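Fat acid-binding protein (Eubacterium ventriosum, PDB 3NYI) probably binds long-chain fatty acids such as stearic acid, as a member of the DegV family. Local coordinates at residues 213-222 with 248-259. Residues are numbered along the deposited sequence; the frame is centred on the assembly and turned at random.
Sequences RNKLKNSVLQ and EGFEFMKEVEST
Two neighbouring helices on one face of a mixed beta-sheet, 213-222 and 248-259, are joined by a salt-bridge network among Arg-213, Lys-217 and Glu-248 and, further along, by an apolar seam. Arg-213 meets the Glu-248 carboxylate side-on, two nitrogens to two oxygens: NE donates to OE2 at 2.8 Å and NH2 to OE1 at 2.9 Å, both nearly straight, with the two flat groups 27° apart. NE takes the syn lone pair of Glu-248 OE2, and Lys-217 NZ takes the anti one at 2.9 Å. Glu-248 reaches this far because its CG stands anti to the backbone N (chi1 -178°) and the chain beyond runs extended. An alanine here would probably leave Lys-217 and the NE side of Arg-213 without the carboxylate that pairs both, although Arg-213 NH1 keeps a second hold on Tyr-283 O. Lys-217 NZ also donates to a water that bridges to Glu-251 OE1 and Glu-255 OE2. The helices, each following a strand of the C-terminal DegV sheet, cross at -39°, the axes of these segments coming within 10.6 Å at their closest. Between them Leu-221 is a knob in the hole formed by Phe-252, Glu-255, Val-256 and Thr-259; its CD2 lies 3.5 Å from Val-256 CG2, while CD1 approaches Thr-259 OG1. Thr-259 OG1 turns back to its own helix and donates to Glu-255 O at 2.8 Å. The side chain of Phe-252 lies about 7 Å from a bound stearic acid; its ring is met obliquely by Lys-217 CB at CE1 and by Val-220 CG1 at CZ, and packs on Ile-285 and Val-240 of the sheet beneath.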
loop_
_atom_site.group_PDB
_atom_site.type_symbol
_atom_site.label_atom_id
_atom_site.label_comp_id
_atom_site.label_asym_id
_atom_site.label_seq_id
_atom_site.Cartn_x
_atom_site.Cartn_y
_atom_site.Cartn_z
ATOM N N ARG A 213 16.874 -16.310 0.917
ATOM C CA ARG A 213 15.543 -15.906 0.473
ATOM C C ARG A 213 14.435 -16.819 1.008
ATOM O O ARG A 213 13.439 -16.342 1.559
ATOM C CB ARG A 213 15.489 -15.865 -1.055
ATOM C CG ARG A 213 14.137 -15.468 -1.626
ATOM C CD ARG A 213 13.810 -14.002 -1.349
ATOM N NE ARG A 213 12.785 -13.494 -2.261
ATOM C CZ ARG A 213 12.441 -12.213 -2.367
ATOM N NH1 ARG A 213 13.035 -11.307 -1.605
ATOM N NH2 ARG A 213 11.500 -11.837 -3.228
ATOM N N ASN A 214 14.602 -18.127 0.840
ATOM C CA ASN A 214 13.572 -19.064 1.276
ATOM C C ASN A 214 13.367 -19.063 2.786
ATOM O O ASN A 214 12.235 -19.146 3.264
ATOM C CB ASN A 214 13.856 -20.481 0.763
ATOM C CG ASN A 214 13.451 -20.660 -0.689
ATOM O OD1 ASN A 214 12.864 -19.762 -1.295
ATOM N ND2 ASN A 214 13.764 -21.818 -1.255
ATOM N N LYS A 215 14.460 -18.972 3.536
ATOM C CA LYS A 215 14.363 -18.902 4.992
ATOM C C LYS A 215 13.710 -17.590 5.441
ATOM O O LYS A 215 12.938 -17.557 6.398
ATOM C CB LYS A 215 15.742 -19.059 5.632
ATOM C CG LYS A 215 16.293 -20.485 5.585
ATOM C CD LYS A 215 17.741 -20.534 6.051
ATOM C CE LYS A 215 18.033 -21.798 6.852
ATOM N NZ LYS A 215 17.927 -21.561 8.321
ATOM N N LEU A 216 14.023 -16.503 4.750
ATOM C CA LEU A 216 13.409 -15.223 5.080
ATOM C C LEU A 216 11.905 -15.270 4.853
ATOM O O LEU A 216 11.148 -14.745 5.658
ATOM C CB LEU A 216 14.033 -14.081 4.265
ATOM C CG LEU A 216 15.392 -13.590 4.767
ATOM C CD1 LEU A 216 16.221 -13.001 3.617
ATOM C CD2 LEU A 216 15.220 -12.574 5.893
ATOM N N LYS A 217 11.471 -15.895 3.759
ATOM C CA LYS A 217 10.040 -15.998 3.489
ATOM C C LYS A 217 9.369 -16.874 4.545
ATOM O O LYS A 217 8.232 -16.619 4.942
ATOM C CB LYS A 217 9.763 -16.529 2.078
ATOM C CG LYS A 217 10.183 -15.567 0.970
ATOM C CD LYS A 217 9.848 -16.094 -0.421
ATOM C CE LYS A 217 10.665 -17.332 -0.786
ATOM N NZ LYS A 217 10.465 -17.706 -2.213
ATOM N N ASN A 218 10.068 -17.895 5.014
ATOM C CA ASN A 218 9.516 -18.706 6.094
ATOM C C ASN A 218 9.390 -17.906 7.389
ATOM O O ASN A 218 8.440 -18.082 8.140
ATOM C CB ASN A 218 10.331 -19.981 6.303
ATOM C CG ASN A 218 10.105 -20.997 5.200
ATOM O OD1 ASN A 218 9.037 -21.036 4.587
ATOM N ND2 ASN A 218 11.109 -21.816 4.935
ATOM N N SER A 219 10.342 -17.015 7.640
ATOM C CA SER A 219 10.281 -16.181 8.837
ATOM C C SER A 219 9.148 -15.173 8.748
ATOM O O SER A 219 8.479 -14.917 9.751
ATOM C CB SER A 219 11.599 -15.447 9.076
ATOM O OG SER A 219 12.642 -16.369 9.303
ATOM N N VAL A 220 8.957 -14.582 7.563
ATOM C CA VAL A 220 7.799 -13.719 7.331
ATOM C C VAL A 220 6.515 -14.434 7.753
ATOM O O VAL A 220 5.696 -13.865 8.473
ATOM C CB VAL A 220 7.688 -13.257 5.859
ATOM C CG1 VAL A 220 6.305 -12.658 5.579
ATOM C CG2 VAL A 220 8.772 -12.228 5.537
ATOM N N LEU A 221 6.348 -15.678 7.304
ATOM C CA LEU A 221 5.148 -16.458 7.616
ATOM C C LEU A 221 5.016 -16.732 9.113
ATOM O O LEU A 221 3.916 -16.695 9.666
ATOM C CB LEU A 221 5.133 -17.784 6.853
ATOM C CG LEU A 221 4.825 -17.724 5.354
ATOM C CD1 LEU A 221 5.066 -19.076 4.706
ATOM C CD2 LEU A 221 3.398 -17.266 5.119
ATOM N N GLN A 222 6.131 -17.000 9.775
ATOM C CA GLN A 222 6.062 -17.284 11.204
ATOM C C GLN A 222 5.677 -16.040 12.001
ATOM O O GLN A 222 4.905 -16.123 12.956
ATOM C CB GLN A 222 7.364 -17.912 11.713
ATOM C CG GLN A 222 7.512 -19.355 11.282
ATOM C CD GLN A 222 6.269 -20.185 11.599
ATOM O OE1 GLN A 222 5.835 -20.269 12.754
ATOM N NE2 GLN A 222 5.688 -20.794 10.571
ATOM N N GLU A 248 7.303 -16.618 -8.187
ATOM C CA GLU A 248 7.627 -16.704 -6.774
ATOM C C GLU A 248 6.414 -16.254 -5.983
ATOM O O GLU A 248 6.040 -16.872 -4.984
ATOM C CB GLU A 248 8.833 -15.829 -6.430
ATOM C CG GLU A 248 9.238 -15.936 -4.966
ATOM C CD GLU A 248 10.301 -14.930 -4.548
ATOM O OE1 GLU A 248 10.288 -13.793 -5.061
ATOM O OE2 GLU A 248 11.142 -15.277 -3.688
ATOM N N GLY A 249 5.794 -15.174 -6.440
ATOM C CA GLY A 249 4.581 -14.682 -5.811
ATOM C C GLY A 249 3.487 -15.735 -5.712
ATOM O O GLY A 249 2.928 -15.963 -4.634
ATOM N N PHE A 250 3.165 -16.373 -6.834
ATOM C CA PHE A 250 2.102 -17.381 -6.838
ATOM C C PHE A 250 2.454 -18.547 -5.916
ATOM O O PHE A 250 1.593 -19.079 -5.219
ATOM C CB PHE A 250 1.842 -17.911 -8.252
ATOM C CG PHE A 250 1.490 -16.847 -9.241
ATOM C CD1 PHE A 250 0.622 -15.824 -8.895
ATOM C CD2 PHE A 250 2.018 -16.871 -10.523
ATOM C CE1 PHE A 250 0.297 -14.832 -9.808
ATOM C CE2 PHE A 250 1.692 -15.890 -11.441
ATOM C CZ PHE A 250 0.830 -14.866 -11.082
ATOM N N GLU A 251 3.721 -18.941 -5.930
ATOM C CA GLU A 251 4.193 -20.031 -5.090
ATOM C C GLU A 251 4.132 -19.609 -3.628
ATOM O O GLU A 251 3.791 -20.396 -2.749
ATOM C CB GLU A 251 5.631 -20.406 -5.465
ATOM C CG GLU A 251 6.221 -21.536 -4.628
ATOM C CD GLU A 251 7.733 -21.681 -4.792
ATOM O OE1 GLU A 251 8.447 -20.654 -4.758
ATOM O OE2 GLU A 251 8.209 -22.830 -4.943
ATOM N N PHE A 252 4.482 -18.357 -3.366
ATOM C CA PHE A 252 4.395 -17.844 -2.007
ATOM C C PHE A 252 2.954 -17.902 -1.510
ATOM O O PHE A 252 2.708 -18.250 -0.353
ATOM C CB PHE A 252 4.962 -16.421 -1.908
ATOM C CG PHE A 252 5.008 -15.888 -0.502
ATOM C CD1 PHE A 252 5.815 -16.490 0.454
ATOM C CD2 PHE A 252 4.239 -14.788 -0.134
ATOM C CE1 PHE A 252 5.856 -16.014 1.759
ATOM C CE2 PHE A 252 4.267 -14.303 1.170
ATOM C CZ PHE A 252 5.080 -14.917 2.122
HETATM N N MSE A 253 2.002 -17.580 -2.385
HETATM C CA MSE A 253 0.598 -17.602 -1.993
HETATM C C MSE A 253 0.199 -18.986 -1.516
HETATM O O MSE A 253 -0.663 -19.121 -0.660
HETATM C CB MSE A 253 -0.313 -17.207 -3.151
HETATM C CG MSE A 253 -0.146 -15.782 -3.626
HETATM SE SE MSE A 253 -1.209 -15.449 -5.221
HETATM C CE MSE A 253 -0.322 -13.787 -5.798
ATOM N N LYS A 254 0.807 -20.015 -2.099
ATOM C CA LYS A 254 0.483 -21.381 -1.709
ATOM C C LYS A 254 1.036 -21.669 -0.320
ATOM O O LYS A 254 0.367 -22.290 0.508
ATOM C CB LYS A 254 1.022 -22.382 -2.736
ATOM C CG LYS A 254 0.277 -22.356 -4.068
ATOM C CD LYS A 254 0.863 -23.358 -5.055
ATOM C CE LYS A 254 0.016 -23.457 -6.319
ATOM N NZ LYS A 254 0.553 -24.459 -7.291
ATOM N N GLU A 255 2.257 -21.203 -0.068
ATOM C CA GLU A 255 2.896 -21.365 1.235
ATOM C C GLU A 255 2.118 -20.636 2.321
ATOM O O GLU A 255 2.006 -21.128 3.444
ATOM C CB GLU A 255 4.330 -20.835 1.214
ATOM C CG GLU A 255 5.238 -21.476 0.179
ATOM C CD GLU A 255 6.533 -20.697 -0.015
ATOM O OE1 GLU A 255 6.997 -20.040 0.949
ATOM O OE2 GLU A 255 7.087 -20.742 -1.133
ATOM N N VAL A 256 1.602 -19.454 1.992
ATOM C CA VAL A 256 0.805 -18.687 2.948
ATOM C C VAL A 256 -0.457 -19.455 3.336
ATOM O O VAL A 256 -0.765 -19.606 4.521
ATOM C CB VAL A 256 0.406 -17.306 2.391
ATOM C CG1 VAL A 256 -0.611 -16.618 3.300
ATOM C CG2 VAL A 256 1.642 -16.415 2.192
ATOM N N GLU A 257 -1.179 -19.948 2.334
ATOM C CA GLU A 257 -2.442 -20.621 2.591
ATOM C C GLU A 257 -2.209 -21.872 3.425
ATOM O O GLU A 257 -2.956 -22.155 4.360
ATOM C CB GLU A 257 -3.162 -20.973 1.285
ATOM C CG GLU A 257 -3.725 -19.758 0.550
ATOM C CD GLU A 257 -4.637 -20.141 -0.600
ATOM O OE1 GLU A 257 -4.589 -21.313 -1.033
ATOM O OE2 GLU A 257 -5.409 -19.270 -1.066
ATOM N N SER A 258 -1.157 -22.604 3.072
ATOM C CA SER A 258 -0.782 -23.834 3.744
ATOM C C SER A 258 -0.320 -23.568 5.176
ATOM O O SER A 258 -0.773 -24.216 6.121
ATOM C CB SER A 258 0.334 -24.522 2.952
ATOM O OG SER A 258 0.916 -25.580 3.687
ATOM N N THR A 259 0.580 -22.607 5.337
ATOM C CA THR A 259 1.163 -22.347 6.651
ATOM C C THR A 259 0.157 -21.740 7.628
ATOM O O THR A 259 0.098 -22.124 8.801
ATOM C CB THR A 259 2.411 -21.462 6.545
ATOM O OG1 THR A 259 3.381 -22.118 5.721
ATOM C CG2 THR A 259 3.017 -21.207 7.924
HETATM O O HOH W 1 7.875 -18.496 -2.762
#